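Local coordinates for protein ribonuclease VapC (Caulobacter crescentus, PDB 5K8J) that probably acts as the magnesium-dependent ribonuclease toxin of a toxin-antitoxin pair, here held in complex with its VapB-family partner, at residues Val93-Ile98 / Ala114-Asp119; Ala76-Arg81 / Ala104-Phe109; Val83-Tyr88 / Asp119-Ser124; Ser34-Val39 / Ala99-Ala104; Asn8-Leu13 / Val39-Gly44. All blocks are in the same frame, centred on the assembly; numbering follows the deposited sequence.

Contact 1: residues Val93-Ile98 / Ala114-Asp119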
# COMPACT_ATOMS: atom_id res chain seq x y z
N VAL B 93 -14.18 13.99 -12.08
CA VAL B 93 -13.26 12.87 -11.94
C VAL B 93 -11.85 13.26 -12.38
O VAL B 93 -10.87 13.00 -11.67
CB VAL B 93 -13.77 11.63 -12.70
CG1 VAL B 93 -12.71 10.54 -12.70
CG2 VAL B 93 -15.07 11.12 -12.09
N VAL B 94 -11.69 13.83 -13.58
CA VAL B 94 -10.34 14.15 -14.08
C VAL B 94 -9.64 15.12 -13.14
O VAL B 94 -8.48 14.93 -12.77
CB VAL B 94 -10.40 14.72 -15.51
CG1 VAL B 94 -9.03 15.28 -15.89
CG2 VAL B 94 -10.80 13.64 -16.49
N ASP B 95 -10.35 16.19 -12.76
CA ASP B 95 -9.87 17.16 -11.78
C ASP B 95 -9.30 16.46 -10.55
O ASP B 95 -8.19 16.76 -10.07
CB ASP B 95 -11.04 18.04 -11.28
CG ASP B 95 -11.47 19.14 -12.23
OD1 ASP B 95 -10.73 19.51 -13.16
OD2 ASP B 95 -12.58 19.71 -11.96
N ARG B 96 -10.09 15.56 -9.99
CA ARG B 96 -9.68 14.90 -8.76
C ARG B 96 -8.54 13.89 -8.96
O ARG B 96 -7.71 13.68 -8.07
CB ARG B 96 -10.93 14.26 -8.14
CG ARG B 96 -11.89 15.28 -7.57
CD ARG B 96 -13.23 14.65 -7.29
NE ARG B 96 -14.08 15.58 -6.56
CZ ARG B 96 -15.22 15.21 -5.97
NH1 ARG B 96 -15.59 13.96 -6.04
NH2 ARG B 96 -15.96 16.08 -5.28
N MSE B 97 -8.44 13.27 -10.14
CA MSE B 97 -7.31 12.41 -10.46
C MSE B 97 -6.01 13.21 -10.46
O MSE B 97 -5.02 12.77 -9.89
CB MSE B 97 -7.52 11.73 -11.82
CG MSE B 97 -8.58 10.63 -11.80
SE MSE B 97 -8.79 9.86 -13.60
CE MSE B 97 -7.22 8.85 -13.66
N ILE B 98 -6.03 14.37 -11.12
CA ILE B 98 -4.81 15.16 -11.18
C ILE B 98 -4.47 15.71 -9.79
O ILE B 98 -3.30 15.68 -9.35
CB ILE B 98 -4.93 16.26 -12.24
CG1 ILE B 98 -5.23 15.61 -13.61
CG2 ILE B 98 -3.61 17.06 -12.27
CD1 ILE B 98 -5.48 16.59 -14.71
N ALA B 114 -9.95 27.12 -9.48
CA ALA B 114 -9.73 26.72 -8.09
C ALA B 114 -11.01 26.33 -7.38
O ALA B 114 -10.99 25.44 -6.50
CB ALA B 114 -9.02 27.84 -7.33
N ASP B 115 -12.14 26.92 -7.76
CA ASP B 115 -13.39 26.64 -7.05
C ASP B 115 -13.80 25.18 -7.16
O ASP B 115 -14.48 24.67 -6.27
CB ASP B 115 -14.50 27.54 -7.57
CG ASP B 115 -14.40 28.95 -7.03
OD1 ASP B 115 -13.73 29.14 -5.99
OD2 ASP B 115 -14.98 29.86 -7.65
N ASP B 116 -13.39 24.47 -8.23
CA ASP B 116 -13.74 23.07 -8.38
C ASP B 116 -12.87 22.14 -7.53
O ASP B 116 -13.04 20.92 -7.59
CB ASP B 116 -13.63 22.63 -9.83
CG ASP B 116 -14.87 22.99 -10.65
OD1 ASP B 116 -15.94 23.23 -10.03
OD2 ASP B 116 -14.78 23.06 -11.89
N PHE B 117 -11.92 22.70 -6.77
CA PHE B 117 -10.98 21.93 -5.97
C PHE B 117 -11.10 22.26 -4.49
O PHE B 117 -10.34 21.71 -3.67
CB PHE B 117 -9.54 22.15 -6.45
CG PHE B 117 -9.31 21.73 -7.87
CD1 PHE B 117 -9.64 22.57 -8.92
CD2 PHE B 117 -8.80 20.48 -8.15
CE1 PHE B 117 -9.47 22.14 -10.24
CE2 PHE B 117 -8.62 20.07 -9.45
CZ PHE B 117 -8.94 20.91 -10.50
N ARG B 118 -12.07 23.09 -4.11
CA ARG B 118 -12.24 23.55 -2.75
C ARG B 118 -12.66 22.44 -1.81
O ARG B 118 -12.50 22.58 -0.59
CB ARG B 118 -13.29 24.68 -2.74
CG ARG B 118 -13.51 25.36 -1.40
CD ARG B 118 -14.74 26.27 -1.44
NE ARG B 118 -15.08 26.80 -0.12
CZ ARG B 118 -15.21 28.09 0.19
NH1 ARG B 118 -15.04 29.03 -0.73
NH2 ARG B 118 -15.53 28.44 1.43
N ASP B 119 -13.19 21.34 -2.34
CA ASP B 119 -13.69 20.24 -1.53
C ASP B 119 -12.66 19.14 -1.34
O ASP B 119 -13.03 18.06 -0.89
CB ASP B 119 -14.98 19.67 -2.15
CG ASP B 119 -14.79 19.17 -3.57
OD1 ASP B 119 -13.64 19.20 -4.05
OD2 ASP B 119 -15.80 18.74 -4.20
O HOH W 1 -13.26 18.31 -6.47

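Contact 2: residues Ala76-Arg81 / Ala104-Phe109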
# COMPACT_ATOMS: atom_id res chain seq x y z
N ALA B 76 -4.36 6.59 -7.01
CA ALA B 76 -5.72 6.08 -6.86
C ALA B 76 -6.13 5.96 -5.39
O ALA B 76 -7.30 6.18 -5.07
CB ALA B 76 -5.88 4.74 -7.58
N ASP B 77 -5.19 5.64 -4.50
CA ASP B 77 -5.48 5.68 -3.07
C ASP B 77 -5.87 7.09 -2.63
O ASP B 77 -6.79 7.27 -1.82
CB ASP B 77 -4.28 5.22 -2.26
CG ASP B 77 -3.95 3.74 -2.44
OD1 ASP B 77 -4.79 2.95 -2.93
OD2 ASP B 77 -2.82 3.36 -2.06
N GLU B 78 -5.17 8.12 -3.14
CA GLU B 78 -5.57 9.48 -2.80
C GLU B 78 -6.96 9.79 -3.35
O GLU B 78 -7.78 10.43 -2.67
CB GLU B 78 -4.55 10.51 -3.32
CG GLU B 78 -3.24 10.53 -2.60
CD GLU B 78 -3.30 11.25 -1.26
OE1 GLU B 78 -2.30 11.18 -0.54
OE2 GLU B 78 -4.30 11.92 -0.96
N TYR B 79 -7.26 9.35 -4.57
CA TYR B 79 -8.58 9.56 -5.14
C TYR B 79 -9.64 8.94 -4.26
O TYR B 79 -10.68 9.55 -4.01
CB TYR B 79 -8.66 8.99 -6.58
CG TYR B 79 -9.99 9.23 -7.24
CD1 TYR B 79 -10.22 10.38 -8.00
CD2 TYR B 79 -11.05 8.34 -7.07
CE1 TYR B 79 -11.45 10.63 -8.56
CE2 TYR B 79 -12.29 8.60 -7.64
CZ TYR B 79 -12.47 9.75 -8.39
OH TYR B 79 -13.68 10.06 -8.97
N ARG B 80 -9.39 7.73 -3.76
CA ARG B 80 -10.36 7.11 -2.85
C ARG B 80 -10.58 7.98 -1.63
O ARG B 80 -11.72 8.20 -1.22
CB ARG B 80 -9.88 5.71 -2.46
CG ARG B 80 -10.71 5.04 -1.36
CD ARG B 80 -10.11 3.64 -0.99
NE ARG B 80 -8.81 3.80 -0.35
CZ ARG B 80 -7.85 2.88 -0.32
NH1 ARG B 80 -8.02 1.70 -0.92
NH2 ARG B 80 -6.71 3.15 0.30
N ARG B 81 -9.50 8.49 -1.03
CA ARG B 81 -9.69 9.37 0.13
C ARG B 81 -10.47 10.63 -0.23
O ARG B 81 -11.26 11.13 0.58
CB ARG B 81 -8.34 9.71 0.75
CG ARG B 81 -7.73 8.50 1.48
CD ARG B 81 -6.54 8.89 2.36
NE ARG B 81 -5.38 9.18 1.53
CZ ARG B 81 -4.52 8.25 1.13
NH1 ARG B 81 -4.68 6.98 1.48
NH2 ARG B 81 -3.50 8.58 0.36
N ALA B 104 -0.27 13.02 -3.68
CA ALA B 104 0.68 11.93 -3.47
C ALA B 104 2.12 12.40 -3.55
O ALA B 104 3.00 11.85 -2.87
CB ALA B 104 0.43 10.85 -4.52
N HIS B 105 2.40 13.40 -4.39
CA HIS B 105 3.74 13.92 -4.56
C HIS B 105 3.97 15.22 -3.81
O HIS B 105 5.00 15.88 -4.05
CB HIS B 105 4.05 14.06 -6.05
CG HIS B 105 4.28 12.72 -6.68
ND1 HIS B 105 5.52 12.13 -6.77
CD2 HIS B 105 3.40 11.81 -7.15
CE1 HIS B 105 5.40 10.93 -7.29
NE2 HIS B 105 4.12 10.69 -7.51
N ARG B 106 3.09 15.58 -2.88
CA ARG B 106 3.30 16.71 -1.98
C ARG B 106 3.61 17.97 -2.79
O ARG B 106 4.52 18.75 -2.46
CB ARG B 106 4.42 16.42 -0.97
CG ARG B 106 4.18 15.19 -0.10
CD ARG B 106 2.85 15.22 0.61
NE ARG B 106 2.76 14.26 1.72
CZ ARG B 106 2.25 13.03 1.64
NH1 ARG B 106 1.78 12.55 0.48
NH2 ARG B 106 2.20 12.25 2.72
N ALA B 107 2.84 18.17 -3.86
CA ALA B 107 3.04 19.27 -4.80
C ALA B 107 1.86 20.22 -4.75
O ALA B 107 0.73 19.81 -4.48
CB ALA B 107 3.21 18.73 -6.22
N THR B 108 2.13 21.49 -5.04
CA THR B 108 1.07 22.49 -5.15
C THR B 108 0.43 22.44 -6.52
O THR B 108 1.11 22.30 -7.54
CB THR B 108 1.66 23.86 -4.86
OG1 THR B 108 2.11 23.89 -3.49
CG2 THR B 108 0.66 25.00 -5.08
N PHE B 109 -0.90 22.48 -6.53
CA PHE B 109 -1.72 22.38 -7.74
C PHE B 109 -2.06 23.78 -8.25
O PHE B 109 -2.62 24.61 -7.52
CB PHE B 109 -2.99 21.57 -7.44
CG PHE B 109 -3.83 21.29 -8.64
CD1 PHE B 109 -5.01 21.95 -8.82
CD2 PHE B 109 -3.41 20.39 -9.60
CE1 PHE B 109 -5.78 21.70 -9.94
CE2 PHE B 109 -4.20 20.14 -10.71
CZ PHE B 109 -5.37 20.78 -10.87
O HOH W 2 0.04 9.92 -0.30

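Contact 3: residues Val83-Tyr88 / Asp119-Ser124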
# COMPACT_ATOMS: atom_id res chain seq x y z
N VAL B 83 -12.91 10.99 -2.57
CA VAL B 83 -14.35 10.73 -2.66
C VAL B 83 -14.92 10.28 -1.32
O VAL B 83 -16.10 10.53 -1.03
CB VAL B 83 -14.67 9.72 -3.79
CG1 VAL B 83 -14.36 10.33 -5.18
CG2 VAL B 83 -13.95 8.37 -3.61
N GLU B 84 -14.11 9.65 -0.45
CA GLU B 84 -14.60 9.29 0.88
C GLU B 84 -15.04 10.52 1.65
O GLU B 84 -15.97 10.46 2.49
CB GLU B 84 -13.51 8.57 1.69
CG GLU B 84 -13.33 7.12 1.36
CD GLU B 84 -12.20 6.47 2.16
OE1 GLU B 84 -11.49 7.16 2.97
OE2 GLU B 84 -12.04 5.25 2.01
N SER B 85 -14.34 11.62 1.43
CA SER B 85 -14.63 12.87 2.12
C SER B 85 -15.66 13.72 1.37
O SER B 85 -16.63 14.20 1.96
CB SER B 85 -13.34 13.67 2.27
OG SER B 85 -13.61 14.79 3.09
N ALA B 86 -15.45 13.93 0.09
CA ALA B 86 -16.23 14.90 -0.65
C ALA B 86 -17.46 14.31 -1.32
O ALA B 86 -18.31 15.07 -1.81
CB ALA B 86 -15.34 15.54 -1.72
N GLY B 87 -17.54 12.99 -1.40
CA GLY B 87 -18.58 12.34 -2.15
C GLY B 87 -18.20 12.22 -3.61
O GLY B 87 -17.13 12.66 -4.04
N TYR B 88 -19.09 11.62 -4.38
CA TYR B 88 -18.83 11.35 -5.78
C TYR B 88 -19.28 12.51 -6.66
O TYR B 88 -20.37 13.06 -6.49
CB TYR B 88 -19.57 10.10 -6.21
CG TYR B 88 -19.43 9.79 -7.67
CD1 TYR B 88 -18.17 9.59 -8.26
CD2 TYR B 88 -20.55 9.70 -8.48
CE1 TYR B 88 -18.05 9.30 -9.61
CE2 TYR B 88 -20.44 9.41 -9.84
CZ TYR B 88 -19.19 9.20 -10.38
OH TYR B 88 -19.08 8.91 -11.72
N ASP B 119 -13.19 21.34 -2.34
CA ASP B 119 -13.69 20.24 -1.53
C ASP B 119 -12.66 19.14 -1.34
O ASP B 119 -13.03 18.06 -0.89
CB ASP B 119 -14.98 19.67 -2.15
CG ASP B 119 -14.79 19.17 -3.57
OD1 ASP B 119 -13.64 19.20 -4.05
OD2 ASP B 119 -15.80 18.74 -4.20
N ILE B 120 -11.40 19.38 -1.67
CA ILE B 120 -10.36 18.36 -1.55
C ILE B 120 -9.49 18.66 -0.33
O ILE B 120 -8.66 19.58 -0.36
CB ILE B 120 -9.50 18.31 -2.83
CG1 ILE B 120 -10.39 17.94 -4.03
CG2 ILE B 120 -8.36 17.32 -2.68
CD1 ILE B 120 -9.68 18.00 -5.33
N PRO B 121 -9.65 17.92 0.76
CA PRO B 121 -8.85 18.22 1.95
C PRO B 121 -7.38 17.99 1.70
O PRO B 121 -6.99 16.99 1.10
CB PRO B 121 -9.39 17.23 3.00
CG PRO B 121 -10.75 16.83 2.51
CD PRO B 121 -10.63 16.84 1.00
N GLY B 122 -6.56 18.90 2.22
CA GLY B 122 -5.13 18.71 2.21
C GLY B 122 -4.43 19.24 0.98
O GLY B 122 -3.20 19.22 0.95
N LEU B 123 -5.17 19.68 -0.02
CA LEU B 123 -4.56 20.08 -1.28
C LEU B 123 -4.03 21.51 -1.16
O LEU B 123 -4.75 22.42 -0.72
CB LEU B 123 -5.58 20.02 -2.39
CG LEU B 123 -5.10 20.37 -3.79
CD1 LEU B 123 -4.15 19.34 -4.34
CD2 LEU B 123 -6.27 20.54 -4.71
N SER B 124 -2.77 21.72 -1.54
CA SER B 124 -2.23 23.08 -1.68
C SER B 124 -2.53 23.56 -3.08
O SER B 124 -2.24 22.86 -4.04
CB SER B 124 -0.73 23.11 -1.42
OG SER B 124 -0.49 22.92 -0.03
O HOH W 3 -14.37 16.99 1.39

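Contact 4: residues Ser34-Val39 / Ala99-Ala104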
# COMPACT_ATOMS: atom_id res chain seq x y z
N SER B 34 0.89 15.96 -15.26
CA SER B 34 0.19 14.68 -15.12
C SER B 34 0.07 13.96 -16.46
O SER B 34 -0.22 14.59 -17.48
CB SER B 34 -1.20 14.93 -14.57
OG SER B 34 -1.97 13.75 -14.71
N ILE B 35 0.24 12.64 -16.46
CA ILE B 35 -0.01 11.83 -17.65
C ILE B 35 -1.45 11.99 -18.12
O ILE B 35 -1.74 11.83 -19.31
CB ILE B 35 0.33 10.36 -17.36
CG1 ILE B 35 0.41 9.53 -18.66
CG2 ILE B 35 -0.69 9.71 -16.42
CD1 ILE B 35 1.66 9.72 -19.40
N ILE B 36 -2.37 12.27 -17.20
CA ILE B 36 -3.76 12.50 -17.59
C ILE B 36 -3.87 13.77 -18.41
O ILE B 36 -4.54 13.81 -19.45
CB ILE B 36 -4.69 12.54 -16.35
CG1 ILE B 36 -4.53 11.28 -15.48
CG2 ILE B 36 -6.11 12.73 -16.79
CD1 ILE B 36 -4.70 9.95 -16.24
N SER B 37 -3.16 14.83 -18.00
CA SER B 37 -3.08 16.02 -18.85
C SER B 37 -2.43 15.70 -20.19
O SER B 37 -2.84 16.25 -21.22
CB SER B 37 -2.28 17.12 -18.15
OG SER B 37 -2.83 17.48 -16.90
N ARG B 38 -1.38 14.88 -20.20
CA ARG B 38 -0.80 14.47 -21.47
C ARG B 38 -1.87 13.88 -22.38
O ARG B 38 -1.96 14.26 -23.55
CB ARG B 38 0.36 13.48 -21.27
CG ARG B 38 0.91 12.99 -22.59
CD ARG B 38 2.18 12.15 -22.53
NE ARG B 38 2.34 11.62 -23.89
CZ ARG B 38 2.89 10.46 -24.22
NH1 ARG B 38 3.47 9.70 -23.32
NH2 ARG B 38 2.88 10.07 -25.49
N VAL B 39 -2.71 12.98 -21.87
CA VAL B 39 -3.75 12.39 -22.70
C VAL B 39 -4.64 13.47 -23.30
O VAL B 39 -4.99 13.44 -24.49
CB VAL B 39 -4.58 11.38 -21.89
CG1 VAL B 39 -5.87 11.01 -22.61
CG2 VAL B 39 -3.72 10.13 -21.66
N ALA B 99 -5.47 16.21 -9.07
CA ALA B 99 -5.23 16.65 -7.71
C ALA B 99 -4.69 15.53 -6.83
O ALA B 99 -3.82 15.76 -5.97
CB ALA B 99 -6.52 17.21 -7.10
N ALA B 100 -5.18 14.30 -7.03
CA ALA B 100 -4.69 13.14 -6.28
C ALA B 100 -3.20 12.91 -6.51
O ALA B 100 -2.46 12.51 -5.61
CB ALA B 100 -5.50 11.90 -6.67
N GLN B 101 -2.73 13.15 -7.73
CA GLN B 101 -1.32 12.99 -8.01
C GLN B 101 -0.51 14.07 -7.31
O GLN B 101 0.58 13.80 -6.80
CB GLN B 101 -1.09 13.08 -9.50
CG GLN B 101 -1.73 11.93 -10.25
CD GLN B 101 -1.53 12.08 -11.73
OE1 GLN B 101 -2.26 12.81 -12.36
NE2 GLN B 101 -0.55 11.38 -12.30
N ALA B 102 -1.01 15.29 -7.31
CA ALA B 102 -0.36 16.36 -6.58
C ALA B 102 -0.27 16.04 -5.09
O ALA B 102 0.78 16.24 -4.46
CB ALA B 102 -1.14 17.66 -6.80
N LEU B 103 -1.36 15.54 -4.51
CA LEU B 103 -1.32 15.13 -3.11
C LEU B 103 -0.29 14.06 -2.86
O LEU B 103 0.48 14.14 -1.90
CB LEU B 103 -2.70 14.64 -2.67
CG LEU B 103 -3.75 15.74 -2.53
CD1 LEU B 103 -5.17 15.20 -2.64
CD2 LEU B 103 -3.59 16.40 -1.20
N ALA B 104 -0.27 13.02 -3.68
CA ALA B 104 0.68 11.93 -3.47
C ALA B 104 2.12 12.40 -3.55
O ALA B 104 3.00 11.85 -2.87
CB ALA B 104 0.43 10.85 -4.52

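Contact 5: residues Asn8-Leu13 / Val39-Gly44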
# COMPACT_ATOMS: atom_id res chain seq x y z
N ASN B 8 -5.65 22.88 -18.12
CA ASN B 8 -5.95 24.15 -18.80
C ASN B 8 -4.69 24.99 -18.88
O ASN B 8 -4.42 25.63 -19.90
CB ASN B 8 -7.04 24.90 -18.04
CG ASN B 8 -6.79 24.90 -16.48
OD1 ASN B 8 -5.64 24.84 -16.04
ND2 ASN B 8 -7.84 24.95 -15.67
N VAL B 9 -3.91 25.02 -17.80
CA VAL B 9 -2.66 25.77 -17.79
C VAL B 9 -1.71 25.22 -18.85
O VAL B 9 -1.07 25.98 -19.60
CB VAL B 9 -2.01 25.73 -16.39
CG1 VAL B 9 -0.67 26.46 -16.38
CG2 VAL B 9 -2.94 26.36 -15.35
N ALA B 10 -1.57 23.88 -18.91
CA ALA B 10 -0.70 23.27 -19.90
C ALA B 10 -1.19 23.54 -21.32
O ALA B 10 -0.37 23.70 -22.23
CB ALA B 10 -0.59 21.77 -19.65
N ILE B 11 -2.50 23.53 -21.54
CA ILE B 11 -3.04 23.89 -22.86
C ILE B 11 -2.63 25.31 -23.25
O ILE B 11 -2.24 25.57 -24.40
CB ILE B 11 -4.58 23.72 -22.89
CG1 ILE B 11 -4.95 22.26 -22.94
CG2 ILE B 11 -5.20 24.46 -24.11
CD1 ILE B 11 -6.42 21.99 -22.72
N HIS B 12 -2.73 26.26 -22.32
CA HIS B 12 -2.36 27.63 -22.62
C HIS B 12 -0.88 27.75 -22.94
O HIS B 12 -0.47 28.55 -23.79
CB HIS B 12 -2.77 28.53 -21.45
CG HIS B 12 -4.25 28.84 -21.46
ND1 HIS B 12 -4.72 30.13 -21.58
CD2 HIS B 12 -5.34 28.04 -21.45
CE1 HIS B 12 -6.04 30.11 -21.61
NE2 HIS B 12 -6.44 28.85 -21.53
N LEU B 13 -0.06 26.92 -22.30
CA LEU B 13 1.36 26.85 -22.64
C LEU B 13 1.54 26.29 -24.05
O LEU B 13 2.18 26.92 -24.91
CB LEU B 13 2.07 26.01 -21.57
CG LEU B 13 3.59 25.94 -21.46
CD1 LEU B 13 4.18 27.34 -21.42
CD2 LEU B 13 3.96 25.17 -20.21
N VAL B 39 -2.71 12.98 -21.87
CA VAL B 39 -3.75 12.39 -22.70
C VAL B 39 -4.64 13.47 -23.30
O VAL B 39 -4.99 13.44 -24.49
CB VAL B 39 -4.58 11.38 -21.89
CG1 VAL B 39 -5.87 11.01 -22.61
CG2 VAL B 39 -3.72 10.13 -21.66
N GLU B 40 -5.05 14.42 -22.47
CA GLU B 40 -5.89 15.50 -22.96
C GLU B 40 -5.16 16.33 -24.00
O GLU B 40 -5.76 16.69 -25.02
CB GLU B 40 -6.37 16.35 -21.78
CG GLU B 40 -7.22 15.60 -20.77
CD GLU B 40 -7.77 16.57 -19.73
OE1 GLU B 40 -8.74 17.28 -20.09
OE2 GLU B 40 -7.16 16.70 -18.63
N LEU B 41 -3.87 16.63 -23.76
CA LEU B 41 -3.06 17.44 -24.69
C LEU B 41 -2.87 16.73 -26.02
O LEU B 41 -2.89 17.36 -27.09
CB LEU B 41 -1.71 17.75 -24.06
CG LEU B 41 -1.77 18.77 -22.92
CD1 LEU B 41 -0.57 18.66 -21.99
CD2 LEU B 41 -1.85 20.18 -23.49
N GLU B 42 -2.63 15.41 -25.97
CA GLU B 42 -2.44 14.62 -27.18
C GLU B 42 -3.70 14.63 -28.03
O GLU B 42 -3.63 14.80 -29.25
CB GLU B 42 -2.08 13.17 -26.81
CG GLU B 42 -0.75 12.96 -26.10
CD GLU B 42 0.48 13.04 -26.98
OE1 GLU B 42 0.37 13.51 -28.13
OE2 GLU B 42 1.58 12.64 -26.50
N GLY B 43 -4.85 14.44 -27.40
CA GLY B 43 -6.10 14.48 -28.14
C GLY B 43 -6.34 15.83 -28.79
O GLY B 43 -6.76 15.91 -29.94
N GLY B 44 -6.04 16.91 -28.06
CA GLY B 44 -6.25 18.25 -28.58
C GLY B 44 -5.43 18.56 -29.82
O GLY B 44 -5.86 19.34 -30.67

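Contact 1: residues Val93-Ile98 / Ala114-Asp119
Asp95 meets the Phe117 ring at its outer end, obliquely beyond CZ, and its side chain changes partner on the way to its tip. CB comes 3.6 Å from Phe117 CZ, with CE2 next. CG stays beside CZ, and OD1 ends 3.5 Å from Phe117 CZ. The other branch turns to the 3-10 segment, where OD2 meets Asp116 CB at 3.8 Å. A chi1 of -77° sets CG beside the backbone nitrogen, where it and CB both meet CZ. Carboxylate and ring planes are inclined by 47°. Separately, Asp95 O lies at the ring edge, 3.4 Å from Phe117 CE2. This is the acidic centre of the PIN domain: Asp95 and Asp6, which the Phe117 side chain also touches, are predicted magnesium ligands. The next residue, the extended Arg96, carries a salt bridge from NH2 to Asp119 OD2 (2.9 Å). The oxygen lies in the guanidinium plane, whereas the nitrogen sits above the carboxylate plane. A water accepts from Arg96 NE and donates to Asp116 O and Asp119 OD1, while Arg96 NH1 bonds to Gly87 O. Asp119 OD2 has a second cationic partner, Lys92.

Contact 2: residues Ala76-Arg81 / Ala104-Phe109
Glu78 packs its aliphatic stem against the last turn of helix 93-104, where CG rests 4.0 Å from Ala104 N and 4.2 Å from Ala104 CB. This is the close side of the contact, a bent glutamate laid against a methyl and a piece of helix backbone. A bend about CB-CG (chi2 -77°) lays CG on the helix, while Glu78 OE1 stays 4.2 Å from Ala104 N.

The polar side is looser. Glu78 OE1 and Arg106 NH1 are 4.4 Å apart, too far for a salt bridge, and the oxygen lies well out of the guanidinium plane. A water spans the gap, donating to Glu78 OE1 (2.7 Å) and accepting from Arg106 NH1 over a longer 3.2 Å. OE1 is gripped further by Arg81 NH2, which reaches it from above the carboxylate plane at 3.0 Å, and by Lys64 of the third subunit. Arg106 NH1 also donates to Leu103 O. That bond lies beside the helix terminus itself: Arg106, with positive phi, is the C-prime residue of a Schellman motif, in which Ala107 N bonds to Ala102 O and Arg106 N to Leu103 O.

Contact 3: residues Val83-Tyr88 / Asp119-Ser124
Ser85 and Ala86, in the final turn of helix 73-86, face the loop that runs through Asp119 into a type II beta turn from Ile120 to Leu123. The contact thus joins a helix C-terminus of the PIN domain to the connection between its strands 108-111 and 125-127.

Van der Waals contacts make up the direct touching. The Ala86 methyl is directed at the loop, its CB 3.5 Å from Asp119 O and 4.1 Å from Asp119 OD2, so one small group meets both the backbone and the carboxylate of the same residue. OD2 itself is held by Lys92 and Arg96, and its meeting with the methyl is packing alone. Beside it, Ser85 OG lies 3.6 Å from Pro121 CG, at the CG corner of the proline ring, with Pro121 CD farther off at 4.2 Å.

Polar linkage across the gap is made by water. Chi1 of Ser85 (-172°) sets OG opposite its own backbone nitrogen, where a water lies 2.9 Å from it. The same water donates to the backbone oxygen of Asp119.

Partners outside the two segments complete the setting. The antitoxin chain covers part of this surface, with its Met65 on Ser85 and its Thr61 on Pro121. After Ala86 the chain leaves helical angles at Gly87, which has positive phi (85°), and Gly87 N still closes the last helical turn by bonding to Val83 O at 2.9 Å.

Contact 4: residues Ser34-Val39 / Ala99-Ala104
Ser34 is the N-cap of helix 35-45, and its hydroxyl is also the point at which that helix start meets Gln101 of helix 93-104. OG accepts from Ile36 N at 2.9 Å with an N-H...O angle of 139°, the usual side-chain cap for an amide that has no carbonyl a turn earlier. The same OG donates to Gln101 OE1; the modelled separation of 2.5 Å is very short, and its exact value is doubtful. The hydroxyl lies in the carbonyl plane of the amide, on a lone pair of OE1, with a C=O...O angle of 129°. Ser34 CB also comes close to OE1, at 3.2 Å. The serine therefore gives its proton to one helix and its lone pair to another.

Strand 31-34 of the parallel PIN sheet runs straight into helix 35-45, and Gln101 arrives from a helix much later in the chain to meet this strand-to-helix junction. Its chain is extended beyond CG, long enough to carry the amide from one helix to the other. With OE1 held by Ser34, NE2 is turned toward Leu69 O and Asp70 O, to which it makes weak bonds; this two-sided use would fix the rotation of the amide.

Two isoleucines of helix 35-45 flank the amide. Ile36 CG1 passes 4.2 Å from Gln101 OE1, with chi1 of -55° placing that branch beside its own backbone nitrogen. Ile35 CG2 comes 4.4 Å from Gln101 NE2, while the end of the Ile35 side chain leads away.

Contact 5: residues Asn8-Leu13 / Val39-Gly44
Leu41 spreads its two methyls over successive residues of helix 7-15. CD1 reaches the Ala10 methyl, with Leu41 CD1 and Ala10 CB 3.9 Å apart. CD2 reaches the neighbouring residue, lying 3.8 Å from Ile11 CG1 and 3.9 Å from Ile11 N. Each branch of the fork therefore finds a different partner on the opposing helix.

The orientations differ. Ala10 directs its methyl at helix 35-45 and is met at an angle by CD1. Ile11 instead is crossed at a slant by Leu41, and the inner CG1 rather than the terminal CD1 makes the closest touch. In Ile11 a chi1 of -74° sets CG1 beside the backbone nitrogen, which explains why Leu41 CD2 meets both atoms at once.

Within the two segments this is an entirely apolar meeting of three buried side chains. Leu41 also rests on Leu59 of helix 49-65, so it touches side chains of two helices, 7-15 and 49-65. Glu40, one residue earlier, has polar partners elsewhere: OE2 bonds to Thr7, and OE1 forms a salt bridge with Arg74 of the VapB chain. Helices 7-15 and 35-45 follow strands 3-5 and 31-34, neighbours in the parallel sheet, and their side-by-side packing belongs to the layered alpha/beta architecture of the PIN domain.

In the fold
From the N terminus, contact 5 closes the first loop, tying helix 7-15 to helix 35-45. Before it closes, contact 4 opens at the start of helix 35-45 and runs on to helix 93-104, so the two cross and share Val39. Contact 2 opens on helix 73-86, crosses contact 4 and closes at the C-terminal end of helix 93-104 and the following turn, sharing Ala104. Contact 3 leaves the end of helix 73-86 for the loop before strand 125-127, crossing contacts 2 and 4. Contact 1 is nested inside it, joined through Asp119, and likewise crosses contacts 2 and 4. Contact 5 precedes contacts 1, 2 and 3 in series. Helix 93-104 links contacts 1, 2 and 4.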